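Local coordinates for protein aminoglycoside 3'-phosphotransferase AphA1-IAB (Acinetobacter baumannii, PDB 4GKH) that confers resistance to kanamycin and related aminoglycosides, probably by transferring a phosphate from a nucleotide to the drug's 3'-hydroxyl, at residues A[148-153]-A[178-183]; A[119-124]-A[205-210]. One frame throughout, in Å; residues are numbered along the deposited sequence.

Contact 1. Residues A[148-153]-A[178-183]; sequences FRLAQA and QVWKEM
Leu150 and Trp180 bury the most surface here. Leu150 meets the indole through both its backbone and its side chain. The carbonyl O of Leu150 lies 3.5 Å from Trp180 CH2, at the edge of the benzene ring and near its plane, while Leu150 CD2 approaches Trp180 CZ3 at 4.2 Å. With CG anti to the backbone N (chi1 180°), the indole's far end is brought toward helix 146-158. Ala153 CB comes within 4.0 Å of Trp180 CZ3, approaching the ring obliquely. Helices 146-158 and 176-184 belong to the helical part of a protein-kinase-like fold, and their segments 148-153 and 178-183 run nearly antiparallel, at 156°. The segment axes approach only to 12.6 Å, too far for backbone-close packing, and large side chains span the interval. Selenomethionine Met183 is the second of these: its chain extends as far as the selenium and then bends at chi3 (55°), placing CE 3.5 Å from Leu150 CD2, the two side chains lying alongside with opposite headings. No hydrogen bond joins the segments; the side-chain contacts are apolar, and 153 Å² is buried in all. Helix 259-269 touches both sides, Leu268 meeting Leu150 and Phe264 meeting Met183.

Contact 2. Residues A[119-124]-A[205-210]; sequences ENIVDA and LIFDEG
The shortest polar bond here, 2.9 Å from Asp123 N to Glu119 O, is an ordinary helical one within the segment that offers Ile121 and Ala124 to the ring of Phe207. No hydrogen bond crosses between the segments; the evidence for the contact is apolar proximity and 117 Å² of buried surface. Phe207 accounts for more than half of that area, and the far end of its ring does the touching. Its CZ lies 3.9 Å from Ile121 CG2 and 4.1 Å from Ala124 CB, both methyls approaching obliquely. The first torsion of Ile121 (chi1 -75°) sets CG2 anti to the backbone N, beside the carbonyl carbon, and this is the branch that meets the ring. Three residues apart on the helix, Ile121 and Ala124 both put a methyl against the same end of the ring, Ala124 pointing at the strand segment more directly. The carbonyl O of Gly210 lies at the ring edge, in its plane. Glu209 and Gly210 both have positive phi and form the tight two-residue turn of a beta-hairpin. In this protein-kinase-like fold Ile206, next to Phe207, lines the inhibitor pocket while Phe207 packs toward helix 118-133. Strand 205-208 is the middle strand of a small antiparallel sheet, between 105-106 and 211-215. Phe207 also touches Leu212 on the latter, and Val110 of helix 107-113 meets both Phe207 and Ile121, so that short helix packs against the hairpin and helix 118-133 alike.

Contact 1 and contact 2 lie on opposite sides of the chain's centre, with their own centres 32 Å apart and their nearest atoms about 14 Å apart, so neither touches the other. They are related along the chain, since helix 146-158 follows helix 118-133 and both segments of contact 1 fall between those of contact 2. Neither contact is part of a binding site, but each has a ligand nearby. The side chain of Ala153 is about 10 Å from kanamycin, and that of Phe207 about 9 Å from the pyrazolopyrimidine inhibitor. Segment residues outside the cross-segment packing come closer to the pockets: Arg149 makes a cation-pi contact with Phe272 of the kanamycin pocket, and Ile206 touches the inhibitor.

Contact 1. Residues A[148-153]-A[178-183]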
ATOM      1  N   PHE A 148      -4.340  12.738 -11.166  1.00 28.96           N
ATOM      2  CA  PHE A 148      -4.487  11.356 -11.622  1.00 24.56           C
ATOM      3  C   PHE A 148      -5.382  10.516 -10.685  1.00 33.72           C
ATOM      4  O   PHE A 148      -6.275   9.784 -11.130  1.00 31.55           O
ATOM      5  CB  PHE A 148      -3.103  10.708 -11.756  1.00 30.33           C
ATOM      6  CG  PHE A 148      -3.142   9.256 -12.123  1.00 32.96           C
ATOM      7  CD1 PHE A 148      -3.309   8.868 -13.445  1.00 29.70           C
ATOM      8  CD2 PHE A 148      -2.992   8.275 -11.150  1.00 39.69           C
ATOM      9  CE1 PHE A 148      -3.358   7.525 -13.789  1.00 35.01           C
ATOM     10  CE2 PHE A 148      -3.035   6.931 -11.484  1.00 47.59           C
ATOM     11  CZ  PHE A 148      -3.213   6.551 -12.802  1.00 42.44           C
ATOM     12  N   ARG A 149      -5.142  10.623  -9.384  1.00 28.69           N
ATOM     13  CA  ARG A 149      -5.896   9.830  -8.410  1.00 26.57           C
ATOM     14  C   ARG A 149      -7.322  10.324  -8.276  1.00 26.64           C
ATOM     15  O   ARG A 149      -8.239   9.532  -8.030  1.00 34.65           O
ATOM     16  CB  ARG A 149      -5.221   9.848  -7.026  1.00 30.12           C
ATOM     17  CG  ARG A 149      -3.815   9.231  -6.936  1.00 36.81           C
ATOM     18  CD  ARG A 149      -3.723   7.737  -7.288  1.00 37.96           C
ATOM     19  NE  ARG A 149      -4.602   6.866  -6.499  1.00 41.45           N
ATOM     20  CZ  ARG A 149      -4.414   6.537  -5.221  1.00 64.21           C
ATOM     21  NH1 ARG A 149      -3.372   7.009  -4.542  1.00 46.20           N
ATOM     22  NH2 ARG A 149      -5.277   5.731  -4.616  1.00 43.82           N
ATOM     23  N   LEU A 150      -7.523  11.629  -8.409  1.00 26.89           N
ATOM     24  CA  LEU A 150      -8.886  12.152  -8.311  1.00 28.68           C
ATOM     25  C   LEU A 150      -9.738  11.631  -9.477  1.00 41.52           C
ATOM     26  O   LEU A 150     -10.900  11.247  -9.311  1.00 30.62           O
ATOM     27  CB  LEU A 150      -8.882  13.677  -8.264  1.00 26.41           C
ATOM     28  CG  LEU A 150      -8.575  14.267  -6.884  1.00 29.89           C
ATOM     29  CD1 LEU A 150      -8.266  15.751  -7.002  1.00 37.74           C
ATOM     30  CD2 LEU A 150      -9.737  14.058  -5.926  1.00 32.79           C
ATOM     31  N   ALA A 151      -9.150  11.595 -10.664  1.00 33.56           N
ATOM     32  CA  ALA A 151      -9.864  11.047 -11.808  1.00 36.55           C
ATOM     33  C   ALA A 151     -10.145   9.556 -11.611  1.00 35.31           C
ATOM     34  O   ALA A 151     -11.198   9.065 -12.000  1.00 33.27           O
ATOM     35  CB  ALA A 151      -9.087  11.292 -13.109  1.00 33.65           C
ATOM     36  N   GLN A 152      -9.199   8.833 -11.017  1.00 32.95           N
ATOM     37  CA  GLN A 152      -9.420   7.430 -10.698  1.00 32.61           C
ATOM     38  C   GLN A 152     -10.586   7.294  -9.726  1.00 33.07           C
ATOM     39  O   GLN A 152     -11.438   6.421  -9.869  1.00 29.37           O
ATOM     40  CB  GLN A 152      -8.190   6.830 -10.035  1.00 29.52           C
ATOM     41  CG  GLN A 152      -7.320   5.953 -10.914  1.00 44.89           C
ATOM     42  CD  GLN A 152      -6.129   5.364 -10.152  1.00 62.48           C
ATOM     43  OE1 GLN A 152      -5.851   5.748  -9.015  1.00 39.69           O
ATOM     44  NE2 GLN A 152      -5.426   4.429 -10.779  1.00 47.41           N
ATOM     45  N   ALA A 153     -10.601   8.156  -8.718  1.00 32.26           N
ATOM     46  CA  ALA A 153     -11.644   8.118  -7.694  1.00 32.82           C
ATOM     47  C   ALA A 153     -13.021   8.407  -8.293  1.00 36.76           C
ATOM     48  O   ALA A 153     -14.038   7.752  -7.956  1.00 31.49           O
ATOM     49  CB  ALA A 153     -11.320   9.127  -6.602  1.00 29.45           C
ATOM     50  N   GLN A 178     -21.309  12.887  -1.004  1.00 38.01           N
ATOM     51  CA  GLN A 178     -20.942  13.894  -0.012  1.00 44.60           C
ATOM     52  C   GLN A 178     -19.440  13.887   0.321  1.00 40.56           C
ATOM     53  O   GLN A 178     -18.835  14.947   0.486  1.00 39.04           O
ATOM     54  CB  GLN A 178     -21.763  13.732   1.264  1.00 41.01           C
ATOM     55  CG  GLN A 178     -21.618  14.902   2.209  1.00 45.07           C
ATOM     56  CD  GLN A 178     -22.253  14.642   3.555  1.00 71.43           C
ATOM     57  OE1 GLN A 178     -23.030  13.699   3.714  1.00 64.25           O
ATOM     58  NE2 GLN A 178     -21.923  15.471   4.535  1.00 64.34           N
ATOM     59  N   VAL A 179     -18.846  12.704   0.434  1.00 34.81           N
ATOM     60  CA  VAL A 179     -17.390  12.605   0.572  1.00 34.76           C
ATOM     61  C   VAL A 179     -16.694  13.299  -0.606  1.00 42.98           C
ATOM     62  O   VAL A 179     -15.780  14.104  -0.412  1.00 38.24           O
ATOM     63  CB  VAL A 179     -16.934  11.142   0.737  1.00 33.97           C
ATOM     64  CG1 VAL A 179     -15.416  11.046   0.913  1.00 34.02           C
ATOM     65  CG2 VAL A 179     -17.655  10.505   1.933  1.00 35.14           C
ATOM     66  N   TRP A 180     -17.164  13.027  -1.822  1.00 36.62           N
ATOM     67  CA  TRP A 180     -16.614  13.652  -3.021  1.00 32.90           C
ATOM     68  C   TRP A 180     -16.727  15.187  -2.970  1.00 31.33           C
ATOM     69  O   TRP A 180     -15.748  15.891  -3.169  1.00 37.02           O
ATOM     70  CB  TRP A 180     -17.323  13.086  -4.261  1.00 34.17           C
ATOM     71  CG  TRP A 180     -16.869  13.638  -5.561  1.00 38.30           C
ATOM     72  CD1 TRP A 180     -17.556  14.512  -6.363  1.00 44.35           C
ATOM     73  CD2 TRP A 180     -15.650  13.335  -6.244  1.00 32.91           C
ATOM     74  NE1 TRP A 180     -16.827  14.782  -7.497  1.00 39.73           N
ATOM     75  CE2 TRP A 180     -15.654  14.073  -7.449  1.00 42.43           C
ATOM     76  CE3 TRP A 180     -14.551  12.524  -5.953  1.00 32.39           C
ATOM     77  CZ2 TRP A 180     -14.606  14.012  -8.362  1.00 44.92           C
ATOM     78  CZ3 TRP A 180     -13.502  12.470  -6.871  1.00 31.96           C
ATOM     79  CH2 TRP A 180     -13.533  13.218  -8.045  1.00 37.44           C
ATOM     80  N   LYS A 181     -17.919  15.704  -2.694  1.00 35.64           N
ATOM     81  CA  LYS A 181     -18.119  17.152  -2.667  1.00 39.47           C
ATOM     82  C   LYS A 181     -17.287  17.846  -1.590  1.00 53.68           C
ATOM     83  O   LYS A 181     -16.679  18.879  -1.846  1.00 41.60           O
ATOM     84  CB  LYS A 181     -19.598  17.504  -2.477  1.00 42.77           C
ATOM     85  CG  LYS A 181     -20.462  17.206  -3.692  1.00 70.59           C
ATOM     86  CD  LYS A 181     -21.842  17.836  -3.568  1.00 73.24           C
ATOM     87  CE  LYS A 181     -22.195  18.655  -4.803  1.00 88.64           C
ATOM     88  NZ  LYS A 181     -22.245  17.836  -6.048  1.00 77.46           N
ATOM     89  N   GLU A 182     -17.278  17.277  -0.386  1.00 39.69           N
ATOM     90  CA  GLU A 182     -16.571  17.880   0.738  1.00 55.68           C
ATOM     91  C   GLU A 182     -15.076  17.889   0.488  1.00 40.78           C
ATOM     92  O   GLU A 182     -14.380  18.824   0.853  1.00 44.39           O
ATOM     93  CB  GLU A 182     -16.876  17.120   2.027  1.00 40.60           C
ATOM     94  CG  GLU A 182     -18.309  17.299   2.493  1.00 62.02           C
ATOM     95  CD  GLU A 182     -18.534  18.659   3.109  1.00 80.57           C
ATOM     96  OE1 GLU A 182     -19.351  19.437   2.569  1.00 86.75           O
ATOM     97  OE2 GLU A 182     -17.883  18.945   4.137  1.00 58.40           O
HETATM   98  N   MSE A 183     -14.594  16.830  -0.136  1.00 37.22           N
HETATM   99  CA  MSE A 183     -13.181  16.707  -0.425  1.00 35.89           C
HETATM  100  C   MSE A 183     -12.703  17.858  -1.312  1.00 37.71           C
HETATM  101  O   MSE A 183     -11.589  18.341  -1.153  1.00 37.33           O
HETATM  102  CB  MSE A 183     -12.887  15.360  -1.088  1.00 29.84           C
HETATM  103  CG  MSE A 183     -11.410  15.127  -1.353  1.00 37.74           C
HETATM  104 SE   MSE A 183     -10.974  13.350  -1.980  0.67 32.95          SE
HETATM  105  CE  MSE A 183     -12.187  13.285  -3.519  1.00 34.36           C
TER

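Contact 2. Residues A[119-124]-A[205-210]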
ATOM      1  N   GLU A 119       6.520   2.309  20.287  1.00 38.82           N
ATOM      2  CA  GLU A 119       7.423   3.394  19.939  1.00 38.68           C
ATOM      3  C   GLU A 119       8.522   2.907  18.991  1.00 38.10           C
ATOM      4  O   GLU A 119       8.807   3.555  17.989  1.00 40.41           O
ATOM      5  CB  GLU A 119       7.974   4.079  21.184  1.00 39.56           C
ATOM      6  CG  GLU A 119       6.857   4.765  21.965  1.00 40.59           C
ATOM      7  CD  GLU A 119       7.323   5.317  23.288  1.00 64.53           C
ATOM      8  OE1 GLU A 119       8.523   5.166  23.597  1.00 52.88           O
ATOM      9  OE2 GLU A 119       6.489   5.898  24.019  1.00 67.13           O
ATOM     10  N   ASN A 120       9.094   1.742  19.269  1.00 35.05           N
ATOM     11  CA  ASN A 120      10.141   1.219  18.398  1.00 33.94           C
ATOM     12  C   ASN A 120       9.613   0.897  17.006  1.00 33.14           C
ATOM     13  O   ASN A 120      10.315   1.090  15.997  1.00 36.44           O
ATOM     14  CB  ASN A 120      10.772  -0.037  18.998  1.00 44.67           C
ATOM     15  CG  ASN A 120      11.632   0.258  20.210  1.00 72.47           C
ATOM     16  OD1 ASN A 120      12.116   1.377  20.395  1.00 53.20           O
ATOM     17  ND2 ASN A 120      11.839  -0.756  21.040  1.00 52.93           N
ATOM     18  N   ILE A 121       8.385   0.386  16.949  1.00 34.59           N
ATOM     19  CA  ILE A 121       7.789   0.005  15.671  1.00 32.72           C
ATOM     20  C   ILE A 121       7.533   1.236  14.803  1.00 33.67           C
ATOM     21  O   ILE A 121       7.851   1.258  13.613  1.00 32.40           O
ATOM     22  CB  ILE A 121       6.487  -0.816  15.882  1.00 33.30           C
ATOM     23  CG1 ILE A 121       6.848  -2.237  16.333  1.00 39.03           C
ATOM     24  CG2 ILE A 121       5.665  -0.864  14.610  1.00 29.68           C
ATOM     25  CD1 ILE A 121       5.668  -3.050  16.876  1.00 36.96           C
ATOM     26  N   VAL A 122       6.994   2.283  15.413  1.00 33.31           N
ATOM     27  CA  VAL A 122       6.743   3.518  14.682  1.00 34.91           C
ATOM     28  C   VAL A 122       8.057   4.193  14.252  1.00 39.48           C
ATOM     29  O   VAL A 122       8.164   4.698  13.129  1.00 33.71           O
ATOM     30  CB  VAL A 122       5.849   4.478  15.502  1.00 34.86           C
ATOM     31  CG1 VAL A 122       5.906   5.894  14.945  1.00 34.49           C
ATOM     32  CG2 VAL A 122       4.408   3.944  15.543  1.00 32.29           C
ATOM     33  N   ASP A 123       9.057   4.177  15.130  1.00 37.64           N
ATOM     34  CA  ASP A 123      10.372   4.724  14.784  1.00 32.25           C
ATOM     35  C   ASP A 123      10.925   4.040  13.538  1.00 36.06           C
ATOM     36  O   ASP A 123      11.466   4.696  12.655  1.00 34.66           O
ATOM     37  CB  ASP A 123      11.376   4.538  15.926  1.00 37.64           C
ATOM     38  CG  ASP A 123      11.072   5.409  17.126  1.00 43.16           C
ATOM     39  OD1 ASP A 123      10.147   6.248  17.045  1.00 50.13           O
ATOM     40  OD2 ASP A 123      11.764   5.252  18.151  1.00 46.52           O
ATOM     41  N   ALA A 124      10.800   2.717  13.481  1.00 34.07           N
ATOM     42  CA  ALA A 124      11.270   1.972  12.317  1.00 40.32           C
ATOM     43  C   ALA A 124      10.467   2.335  11.077  1.00 40.81           C
ATOM     44  O   ALA A 124      11.019   2.441   9.988  1.00 33.33           O
ATOM     45  CB  ALA A 124      11.212   0.471  12.562  1.00 36.33           C
ATOM     46  N   LEU A 205       3.657  -3.426   5.487  1.00 30.56           N
ATOM     47  CA  LEU A 205       5.045  -3.311   5.923  1.00 35.76           C
ATOM     48  C   LEU A 205       5.348  -4.557   6.725  1.00 31.92           C
ATOM     49  O   LEU A 205       4.585  -4.910   7.632  1.00 34.39           O
ATOM     50  CB  LEU A 205       5.233  -2.076   6.796  1.00 30.74           C
ATOM     51  CG  LEU A 205       5.432  -0.694   6.165  1.00 40.81           C
ATOM     52  CD1 LEU A 205       6.602  -0.708   5.181  1.00 35.07           C
ATOM     53  CD2 LEU A 205       4.166  -0.189   5.512  1.00 45.83           C
ATOM     54  N   ILE A 206       6.458  -5.228   6.412  1.00 27.52           N
ATOM     55  CA  ILE A 206       6.712  -6.542   7.004  1.00 29.94           C
ATOM     56  C   ILE A 206       7.887  -6.546   7.977  1.00 36.30           C
ATOM     57  O   ILE A 206       8.982  -6.121   7.629  1.00 29.63           O
ATOM     58  CB  ILE A 206       6.959  -7.608   5.909  1.00 33.95           C
ATOM     59  CG1 ILE A 206       5.829  -7.567   4.884  1.00 31.09           C
ATOM     60  CG2 ILE A 206       7.075  -9.001   6.523  1.00 36.04           C
ATOM     61  CD1 ILE A 206       4.473  -7.899   5.474  1.00 29.94           C
ATOM     62  N   PHE A 207       7.631  -7.028   9.189  1.00 32.49           N
ATOM     63  CA  PHE A 207       8.631  -7.115  10.244  1.00 36.85           C
ATOM     64  C   PHE A 207       9.057  -8.556  10.425  1.00 36.82           C
ATOM     65  O   PHE A 207       8.227  -9.473  10.389  1.00 34.73           O
ATOM     66  CB  PHE A 207       8.061  -6.603  11.569  1.00 39.29           C
ATOM     67  CG  PHE A 207       8.129  -5.106  11.730  1.00 36.47           C
ATOM     68  CD1 PHE A 207       7.200  -4.280  11.105  1.00 36.99           C
ATOM     69  CD2 PHE A 207       9.099  -4.532  12.532  1.00 38.36           C
ATOM     70  CE1 PHE A 207       7.258  -2.907  11.268  1.00 36.92           C
ATOM     71  CE2 PHE A 207       9.165  -3.172  12.702  1.00 36.80           C
ATOM     72  CZ  PHE A 207       8.245  -2.353  12.069  1.00 35.09           C
ATOM     73  N   ASP A 208      10.354  -8.749  10.643  1.00 36.97           N
ATOM     74  CA  ASP A 208      10.909 -10.080  10.844  1.00 33.60           C
ATOM     75  C   ASP A 208      12.054  -9.999  11.845  1.00 40.21           C
ATOM     76  O   ASP A 208      12.996  -9.232  11.648  1.00 40.19           O
ATOM     77  CB  ASP A 208      11.420 -10.638   9.517  1.00 35.01           C
ATOM     78  CG  ASP A 208      11.929 -12.066   9.636  1.00 45.80           C
ATOM     79  OD1 ASP A 208      11.124 -12.967   9.955  1.00 61.63           O
ATOM     80  OD2 ASP A 208      13.132 -12.284   9.396  1.00 69.27           O
ATOM     81  N   GLU A 209      11.959 -10.781  12.917  1.00 41.34           N
ATOM     82  CA  GLU A 209      12.958 -10.774  13.987  1.00 54.55           C
ATOM     83  C   GLU A 209      13.291  -9.370  14.484  1.00 51.04           C
ATOM     84  O   GLU A 209      14.453  -9.059  14.762  1.00 54.67           O
ATOM     85  CB  GLU A 209      14.237 -11.473  13.535  1.00 44.14           C
ATOM     86  CG  GLU A 209      14.024 -12.895  13.074  1.00 66.34           C
ATOM     87  CD  GLU A 209      15.329 -13.654  12.931  1.00 97.15           C
ATOM     88  OE1 GLU A 209      16.404 -13.042  13.130  1.00 75.87           O
ATOM     89  OE2 GLU A 209      15.278 -14.864  12.625  1.00 72.10           O
ATOM     90  N   GLY A 210      12.272  -8.519  14.567  1.00 46.76           N
ATOM     91  CA  GLY A 210      12.430  -7.209  15.162  1.00 50.57           C
ATOM     92  C   GLY A 210      12.671  -6.095  14.169  1.00 65.79           C
ATOM     93  O   GLY A 210      12.547  -4.917  14.504  1.00 59.47           O
TER